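Local coordinates for protein probable sugar kinase (Clostridium perfringens, PDB 3KZH) that probably phosphorylates a sugar or related small molecule, as a putative kinase of the pfkB family in the ribokinase clan, at residues D68-S73 / T96-A101; F163-V168 / H178-F183; H184-N189 / K220-S225. One frame throughout, in Å; residues are numbered along the deposited sequence.

Contact 1: residues D68-S73 / T96-A101; sequences DEHGKS and TPTYLA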
# COMPACT_ATOMS: atom_id res chain seq x y z
N ASP A 68 -7.70 -2.11 -7.29
CA ASP A 68 -7.58 -1.33 -6.06
C ASP A 68 -6.19 -0.67 -5.91
O ASP A 68 -5.40 -0.67 -6.86
CB ASP A 68 -7.89 -2.23 -4.85
CG ASP A 68 -7.15 -3.56 -4.88
OD1 ASP A 68 -6.21 -3.71 -5.69
OD2 ASP A 68 -7.49 -4.45 -4.08
N GLU A 69 -5.90 -0.17 -4.71
CA GLU A 69 -4.63 0.50 -4.41
C GLU A 69 -3.40 -0.41 -4.41
O GLU A 69 -2.30 0.02 -4.76
CB GLU A 69 -4.73 1.26 -3.08
CG GLU A 69 -4.14 2.66 -3.12
CD GLU A 69 -4.96 3.66 -3.95
OE1 GLU A 69 -4.34 4.47 -4.66
OE2 GLU A 69 -6.20 3.64 -3.88
N HIS A 70 -3.60 -1.67 -4.04
CA HIS A 70 -2.52 -2.66 -4.02
C HIS A 70 -2.21 -3.11 -5.44
O HIS A 70 -1.08 -3.51 -5.73
CB HIS A 70 -2.89 -3.86 -3.16
CG HIS A 70 -2.75 -3.63 -1.69
ND1 HIS A 70 -1.96 -2.62 -1.17
CD2 HIS A 70 -3.28 -4.27 -0.64
CE1 HIS A 70 -2.02 -2.66 0.15
NE2 HIS A 70 -2.81 -3.66 0.50
N GLY A 71 -3.21 -2.98 -6.31
CA GLY A 71 -3.07 -3.32 -7.72
C GLY A 71 -2.17 -2.30 -8.39
O GLY A 71 -1.29 -2.68 -9.15
N LYS A 72 -2.33 -1.03 -8.02
CA LYS A 72 -1.51 0.06 -8.57
C LYS A 72 -0.07 -0.01 -8.05
O LYS A 72 0.86 0.40 -8.75
CB LYS A 72 -2.11 1.43 -8.21
CG LYS A 72 -3.56 1.59 -8.61
CD LYS A 72 -4.08 2.98 -8.29
CE LYS A 72 -5.59 2.96 -8.11
NZ LYS A 72 -6.31 2.23 -9.20
N SER A 73 0.09 -0.56 -6.84
CA SER A 73 1.39 -0.72 -6.19
C SER A 73 2.25 -1.75 -6.94
O SER A 73 3.43 -1.50 -7.22
CB SER A 73 1.21 -1.17 -4.74
OG SER A 73 0.52 -0.22 -3.97
N THR A 96 -6.92 -7.17 -5.01
CA THR A 96 -5.62 -7.75 -5.32
C THR A 96 -5.29 -8.61 -4.09
O THR A 96 -5.52 -8.16 -2.97
CB THR A 96 -4.54 -6.65 -5.46
OG1 THR A 96 -4.92 -5.75 -6.51
CG2 THR A 96 -3.16 -7.22 -5.80
N PRO A 97 -4.87 -9.88 -4.29
CA PRO A 97 -4.53 -10.78 -3.17
C PRO A 97 -3.65 -10.10 -2.12
O PRO A 97 -2.61 -9.52 -2.44
CB PRO A 97 -3.83 -11.93 -3.87
CG PRO A 97 -4.60 -12.03 -5.11
CD PRO A 97 -4.77 -10.62 -5.57
N THR A 98 -4.18 -10.05 -0.90
CA THR A 98 -3.51 -9.40 0.21
C THR A 98 -3.59 -10.22 1.48
O THR A 98 -4.60 -10.87 1.75
CB THR A 98 -4.14 -7.99 0.48
OG1 THR A 98 -4.13 -7.23 -0.74
CG2 THR A 98 -3.36 -7.21 1.56
N TYR A 99 -2.50 -10.22 2.23
CA TYR A 99 -2.43 -10.92 3.50
C TYR A 99 -2.05 -9.90 4.57
O TYR A 99 -0.92 -9.40 4.60
CB TYR A 99 -1.42 -12.07 3.44
CG TYR A 99 -1.33 -12.90 4.70
CD1 TYR A 99 -2.41 -13.72 5.11
CD2 TYR A 99 -0.18 -12.86 5.51
CE1 TYR A 99 -2.33 -14.48 6.32
CE2 TYR A 99 -0.09 -13.61 6.71
CZ TYR A 99 -1.17 -14.42 7.10
OH TYR A 99 -1.08 -15.15 8.27
N LEU A 100 -3.03 -9.56 5.41
CA LEU A 100 -2.86 -8.61 6.50
C LEU A 100 -2.68 -9.38 7.81
O LEU A 100 -3.58 -10.07 8.24
CB LEU A 100 -4.08 -7.67 6.57
CG LEU A 100 -4.29 -6.69 7.72
CD1 LEU A 100 -3.12 -5.72 7.88
CD2 LEU A 100 -5.57 -5.92 7.46
N ALA A 101 -1.51 -9.25 8.43
CA ALA A 101 -1.23 -9.94 9.69
C ALA A 101 -0.61 -9.09 10.77
O ALA A 101 0.27 -8.27 10.51
CB ALA A 101 -0.35 -11.15 9.45
O HOH W 1 -6.48 -5.40 -1.78

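Contact 2: residues F163-V168 / H178-F183; sequences FILDPV and HLIKDF. With BGC (beta-D-glucopyranose), chain C.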
# COMPACT_ATOMS: atom_id res chain seq x y z
N PHE A 163 6.97 -25.43 -21.01
CA PHE A 163 6.60 -25.22 -19.61
C PHE A 163 7.64 -25.57 -18.54
O PHE A 163 8.36 -26.56 -18.65
CB PHE A 163 5.30 -25.95 -19.32
CG PHE A 163 4.10 -25.31 -19.92
CD1 PHE A 163 3.45 -24.27 -19.26
CD2 PHE A 163 3.57 -25.78 -21.14
CE1 PHE A 163 2.26 -23.69 -19.79
CE2 PHE A 163 2.40 -25.22 -21.69
CZ PHE A 163 1.74 -24.17 -21.01
N ILE A 164 7.72 -24.71 -17.51
CA ILE A 164 8.66 -24.88 -16.39
C ILE A 164 7.88 -24.97 -15.06
O ILE A 164 7.13 -24.05 -14.71
CB ILE A 164 9.73 -23.72 -16.32
CG1 ILE A 164 10.46 -23.56 -17.67
CG2 ILE A 164 10.74 -23.99 -15.19
CD1 ILE A 164 11.39 -22.38 -17.76
N LEU A 165 8.09 -26.05 -14.30
CA LEU A 165 7.43 -26.25 -13.02
C LEU A 165 8.25 -25.97 -11.75
O LEU A 165 9.36 -26.47 -11.60
CB LEU A 165 6.85 -27.68 -12.92
CG LEU A 165 6.08 -28.16 -11.67
CD1 LEU A 165 4.83 -27.34 -11.41
CD2 LEU A 165 5.74 -29.64 -11.78
N ASP A 166 7.63 -25.21 -10.84
CA ASP A 166 8.17 -24.90 -9.52
C ASP A 166 7.07 -25.53 -8.63
O ASP A 166 6.02 -24.92 -8.42
CB ASP A 166 8.24 -23.37 -9.31
CG ASP A 166 8.96 -22.98 -8.00
OD1 ASP A 166 8.90 -23.74 -7.02
OD2 ASP A 166 9.58 -21.89 -7.96
N PRO A 167 7.29 -26.75 -8.09
CA PRO A 167 6.31 -27.44 -7.24
C PRO A 167 5.82 -26.82 -5.93
O PRO A 167 4.85 -27.31 -5.37
CB PRO A 167 6.95 -28.82 -6.99
CG PRO A 167 7.84 -29.00 -8.16
CD PRO A 167 8.45 -27.63 -8.30
N VAL A 168 6.48 -25.75 -5.45
CA VAL A 168 6.13 -25.02 -4.20
C VAL A 168 6.26 -25.83 -2.88
O VAL A 168 6.93 -25.37 -1.94
CB VAL A 168 4.75 -24.26 -4.32
CG1 VAL A 168 4.42 -23.48 -3.05
CG2 VAL A 168 4.80 -23.29 -5.49
N HIS A 178 0.35 -36.43 -11.94
CA HIS A 178 -0.17 -37.03 -13.18
C HIS A 178 0.01 -36.10 -14.39
O HIS A 178 -0.12 -36.53 -15.55
CB HIS A 178 -1.66 -37.41 -13.01
CG HIS A 178 -2.56 -36.25 -12.72
ND1 HIS A 178 -2.44 -35.47 -11.59
CD2 HIS A 178 -3.58 -35.71 -13.44
CE1 HIS A 178 -3.34 -34.50 -11.62
NE2 HIS A 178 -4.04 -34.62 -12.74
N LEU A 179 0.32 -34.84 -14.11
CA LEU A 179 0.49 -33.81 -15.13
C LEU A 179 1.93 -33.44 -15.49
O LEU A 179 2.15 -32.82 -16.53
CB LEU A 179 -0.25 -32.53 -14.73
CG LEU A 179 -1.77 -32.53 -14.62
CD1 LEU A 179 -2.27 -31.23 -14.01
CD2 LEU A 179 -2.41 -32.79 -15.98
N ILE A 180 2.90 -33.86 -14.67
CA ILE A 180 4.31 -33.51 -14.91
C ILE A 180 4.96 -33.90 -16.23
O ILE A 180 5.86 -33.21 -16.70
CB ILE A 180 5.25 -33.91 -13.75
CG1 ILE A 180 5.30 -35.42 -13.56
CG2 ILE A 180 4.84 -33.17 -12.50
CD1 ILE A 180 6.32 -35.89 -12.55
N LYS A 181 4.45 -34.96 -16.86
CA LYS A 181 4.96 -35.48 -18.14
C LYS A 181 4.96 -34.48 -19.30
O LYS A 181 5.75 -34.61 -20.23
CB LYS A 181 4.19 -36.76 -18.54
CG LYS A 181 2.69 -36.59 -18.79
CD LYS A 181 2.07 -37.89 -19.28
CE LYS A 181 0.57 -37.75 -19.54
NZ LYS A 181 0.25 -36.82 -20.67
N ASP A 182 4.11 -33.45 -19.20
CA ASP A 182 3.99 -32.44 -20.25
C ASP A 182 4.92 -31.23 -20.11
O ASP A 182 4.98 -30.38 -21.01
CB ASP A 182 2.54 -31.99 -20.40
CG ASP A 182 1.64 -33.10 -20.94
OD1 ASP A 182 2.07 -33.83 -21.86
OD2 ASP A 182 0.50 -33.23 -20.42
N PHE A 183 5.65 -31.19 -19.01
CA PHE A 183 6.60 -30.12 -18.74
C PHE A 183 7.95 -30.38 -19.39
O PHE A 183 8.38 -31.53 -19.52
CB PHE A 183 6.80 -29.95 -17.23
CG PHE A 183 5.68 -29.23 -16.54
CD1 PHE A 183 5.66 -27.83 -16.49
CD2 PHE A 183 4.64 -29.93 -15.92
CE1 PHE A 183 4.62 -27.12 -15.84
CE2 PHE A 183 3.59 -29.25 -15.26
CZ PHE A 183 3.58 -27.84 -15.23
C2 BGC C . 10.59 -25.19 -2.77
C3 BGC C . 11.94 -24.55 -2.33
C4 BGC C . 13.00 -25.21 -3.32
C5 BGC C . 12.67 -24.93 -4.84
C6 BGC C . 13.60 -25.54 -5.81
C1 BGC C . 10.32 -24.82 -4.23
O1 BGC C . 9.23 -25.30 -4.57
O2 BGC C . 9.66 -24.70 -2.05
O3 BGC C . 12.10 -24.97 -1.13
O4 BGC C . 14.19 -24.74 -3.00
O5 BGC C . 11.37 -25.39 -5.13
O HOH W 2 5.83 -27.98 -22.23

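Contact 3: residues H184-N189 / K220-S225; sequences HTIKPN and KKVFIS. With BGC (beta-D-glucopyranose), chain C.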
# COMPACT_ATOMS: atom_id res chain seq x y z
N HIS A 184 8.57 -29.30 -19.84
CA HIS A 184 9.90 -29.32 -20.46
C HIS A 184 10.94 -29.35 -19.33
O HIS A 184 12.01 -29.93 -19.47
CB HIS A 184 10.05 -28.07 -21.35
CG HIS A 184 11.45 -27.78 -21.80
ND1 HIS A 184 12.44 -27.35 -20.94
CD2 HIS A 184 12.02 -27.81 -23.03
CE1 HIS A 184 13.55 -27.13 -21.62
NE2 HIS A 184 13.32 -27.40 -22.89
N THR A 185 10.63 -28.68 -18.23
CA THR A 185 11.53 -28.61 -17.10
C THR A 185 10.76 -28.66 -15.81
O THR A 185 9.69 -28.07 -15.68
CB THR A 185 12.37 -27.28 -17.13
OG1 THR A 185 13.25 -27.30 -18.26
CG2 THR A 185 13.22 -27.07 -15.86
N ILE A 186 11.27 -29.46 -14.88
CA ILE A 186 10.70 -29.51 -13.54
C ILE A 186 11.86 -29.12 -12.61
O ILE A 186 13.02 -29.37 -12.91
CB ILE A 186 10.05 -30.90 -13.16
CG1 ILE A 186 11.04 -32.06 -13.28
CG2 ILE A 186 8.79 -31.14 -14.00
CD1 ILE A 186 10.66 -33.24 -12.44
N LYS A 187 11.54 -28.48 -11.48
CA LYS A 187 12.54 -28.03 -10.54
C LYS A 187 12.11 -28.37 -9.07
O LYS A 187 11.69 -27.47 -8.29
CB LYS A 187 12.85 -26.54 -10.71
CG LYS A 187 14.31 -26.16 -10.31
CD LYS A 187 14.50 -25.91 -8.86
CE LYS A 187 13.61 -24.82 -8.31
NZ LYS A 187 13.03 -25.16 -7.05
N PRO A 188 12.18 -29.66 -8.69
CA PRO A 188 11.79 -29.96 -7.32
C PRO A 188 12.96 -30.06 -6.35
O PRO A 188 14.10 -29.99 -6.76
CB PRO A 188 11.09 -31.31 -7.49
CG PRO A 188 11.89 -31.97 -8.54
CD PRO A 188 12.07 -30.87 -9.52
N ASN A 189 12.65 -30.11 -5.05
CA ASN A 189 13.71 -30.33 -4.08
C ASN A 189 13.73 -31.84 -3.82
O ASN A 189 12.97 -32.57 -4.46
CB ASN A 189 13.59 -29.45 -2.81
CG ASN A 189 12.34 -29.72 -1.98
OD1 ASN A 189 11.59 -30.66 -2.22
ND2 ASN A 189 12.15 -28.89 -0.97
N LYS A 220 12.14 -32.83 -20.47
CA LYS A 220 13.41 -32.56 -21.13
C LYS A 220 14.58 -32.25 -20.22
O LYS A 220 15.70 -32.66 -20.50
CB LYS A 220 13.26 -31.43 -22.16
CG LYS A 220 12.16 -31.62 -23.20
CD LYS A 220 12.44 -32.78 -24.16
CE LYS A 220 11.41 -32.80 -25.29
NZ LYS A 220 10.02 -33.02 -24.80
N LYS A 221 14.34 -31.46 -19.17
CA LYS A 221 15.40 -31.05 -18.24
C LYS A 221 15.00 -31.17 -16.77
O LYS A 221 13.96 -30.64 -16.37
CB LYS A 221 15.86 -29.61 -18.54
CG LYS A 221 16.27 -29.33 -19.99
CD LYS A 221 17.58 -28.60 -20.10
CE LYS A 221 18.05 -28.54 -21.55
NZ LYS A 221 17.16 -27.71 -22.41
N VAL A 222 15.82 -31.85 -15.98
CA VAL A 222 15.56 -32.05 -14.54
C VAL A 222 16.58 -31.38 -13.62
O VAL A 222 17.77 -31.54 -13.80
CB VAL A 222 15.48 -33.57 -14.18
CG1 VAL A 222 15.15 -33.77 -12.68
CG2 VAL A 222 14.43 -34.27 -15.02
N PHE A 223 16.08 -30.62 -12.65
CA PHE A 223 16.91 -29.94 -11.66
C PHE A 223 16.36 -30.26 -10.27
O PHE A 223 15.20 -29.95 -9.97
CB PHE A 223 16.91 -28.41 -11.87
CG PHE A 223 17.49 -27.97 -13.18
CD1 PHE A 223 18.88 -27.86 -13.36
CD2 PHE A 223 16.64 -27.73 -14.28
CE1 PHE A 223 19.42 -27.53 -14.62
CE2 PHE A 223 17.17 -27.40 -15.55
CZ PHE A 223 18.57 -27.30 -15.71
N ILE A 224 17.14 -30.95 -9.44
CA ILE A 224 16.72 -31.32 -8.09
C ILE A 224 17.57 -30.59 -7.04
O ILE A 224 18.78 -30.83 -6.93
CB ILE A 224 16.72 -32.90 -7.85
CG1 ILE A 224 15.81 -33.60 -8.86
CG2 ILE A 224 16.16 -33.24 -6.46
CD1 ILE A 224 16.05 -35.10 -9.01
N SER A 225 16.93 -29.69 -6.29
CA SER A 225 17.60 -28.92 -5.22
C SER A 225 17.85 -29.85 -4.06
O SER A 225 16.96 -30.61 -3.68
CB SER A 225 16.73 -27.75 -4.74
OG SER A 225 16.41 -26.87 -5.78
C2 BGC C . 10.59 -25.19 -2.77
C3 BGC C . 11.94 -24.55 -2.33
C4 BGC C . 13.00 -25.21 -3.32
C5 BGC C . 12.67 -24.93 -4.84
C6 BGC C . 13.60 -25.54 -5.81
C1 BGC C . 10.32 -24.82 -4.23
O1 BGC C . 9.23 -25.30 -4.57
O2 BGC C . 9.66 -24.70 -2.05
O3 BGC C . 12.10 -24.97 -1.13
O4 BGC C . 14.19 -24.74 -3.00
O5 BGC C . 11.37 -25.39 -5.13

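Contact 1: residues D68-S73 / T96-A101
The imidazole of His-70 meets Thr-98 at its edge. Thr-98 OG1 lies near the ring plane, 3.1 Å from CD2 of His-70, and the methyl CG2 of Thr-98 sits by CD2 and NE2. The two side chains cross at about a right angle. The contact joins the N-capped start of helix 69-81 to the small sheet that holds strand 98-103, which probably corresponds to the lid of ribokinase-like kinases. The second flat group is the carboxylate of Asp-68, the N-cap residue. It takes two bonds from Thr-96, one on each oxygen. Thr-96 OG1 donates to the syn lone pair of Asp-68 OD1, a short bond of 2.5 Å. Thr-96 N donates to Asp-68 OD2 at 2.9 Å, on the syn side and 25° out of the carboxylate plane. Asp-68 CG lies between its backbone N and carbonyl carbon (chi1 49°). This turns OD1 back to Gly-71 N for a weak capping bond. The contact lies at the interface with the second subunit, whose Ile-39 packs on His-70. Water 1 donates to Asp-68 OD2 (2.7 Å) and to Thr-96 O. Thr-98 OG1 donates to Thr-96 O at 2.8 Å from above the carbonyl plane of Thr-96.

Contact 2: residues F163-V168 / H178-F183
Leu-165 CB lies over one face of the Phe-183 ring. This is a CH-pi contact, with CB 3.8 Å from the centroid of the Phe-183 ring and 15° off the normal. It sits toward the rim, nearest CE1. Phe-163 CB approaches the same ring obliquely, 3.4 Å from CD1 of Phe-183. The backbone of Ile-164 passes along the edge of the Phe-183 ring, with its N near the ring plane. The CD2 branch of Leu-165, still beside the ring, also meets CG2 of Ile-180 at 3.7 Å. Leu-165 CG stands anti to the backbone N (chi1 -180°), which swings the two methyls beyond CB, with CD2 to Ile-180. A short 3-10 turn at 180-182 sets up the second side. Phe-183 N bonds to Ile-180 O at 3.1 Å. Water 2 bridges the two segments, accepting from Phe-163 N and donating to Asp-182 O. Beyond the strand the chain reaches the glucose pocket. There the sugar hydroxyl O2 donates to Val-168 O at 2.8 Å, and Asp-166 OD1 lies 2.9 Å from sugar O1. Glu-192 OE2 is also hydrogen-bonded to the sugar. The pocket lies at the C-terminal ends of parallel strands, as active sites do in this fold, but the glucose is a covalent adduct of Lys-187 and need not mark the substrate site. Strand 162-166 runs between strands 139-143 and 185-186 of the main sheet. Helix 147-157 packs on the side carrying Phe-163 and Leu-165, through Met-150 and Leu-154. Helix 255-268 covers Ile-164 and Asp-166 on the other face.

Contact 3: residues H184-N189 / K220-S225
His-184 lays one ring face over the Lys-220 side chain. Lys-220 CB stands over the ring centre, 4.0 Å from the centroid of the His-184 ring, a CH-pi contact. His-184 O opens the parallel ladder by accepting from Lys-221 N at 2.8 Å. His-184 ND1 shares a hydrogen bond with Thr-185 OG1, which also pairs with Tyr-267 OH. The methyl CG2 of Thr-185 touches the edge of the Phe-223 ring, 3.8 Å from CD2. Ile-186 continues the ladder: its N bonds to Lys-221 O, and its O takes a weak bond from Phe-223 N. The Lys-187 side chain crosses that of Phe-223 at about a right angle, CG by CB. Its aliphatic chain is folded (chi2 -85°, chi3 -57°), bringing NZ to the glucose, where it bonds covalently to C6 at 1.4 Å: a modified lysine, not a substrate-binding contact. Ser-225 OG lies 3.1 Å from that same sugar C6. Pro-188 O accepts from Ser-225 N at 2.9 Å. Asn-189, the N-cap of helix 190-197, bonds through OD1 to Glu-192 N. Two helices link these parallel strands in a beta-alpha-beta unit. Helix 204-217 covers Ile-186, Val-222 and Ile-224, while helix 255-268 packs on Lys-187, Lys-221 and Phe-223.

In the fold
From the N terminus, contact 1 comes first. It closes the loop formed by helix 69-81 and strands 83-84 and 89-90, and ties that helix to the small sheet near the dimer interface. Contact 2 follows, closing a short loop around helix 170-174. Contact 3 begins at once after it and closes the two-helix connection between strands 185-186 and 221-225. The three lie in series; none nests or crosses. Contacts 2 and 3 have centres about 9 Å apart and are joined by backbone pairing of strands 162-166 and 185-186. Both reach the glucose. Contact 1 lies apart, its centre about 28 Å from that of contact 2.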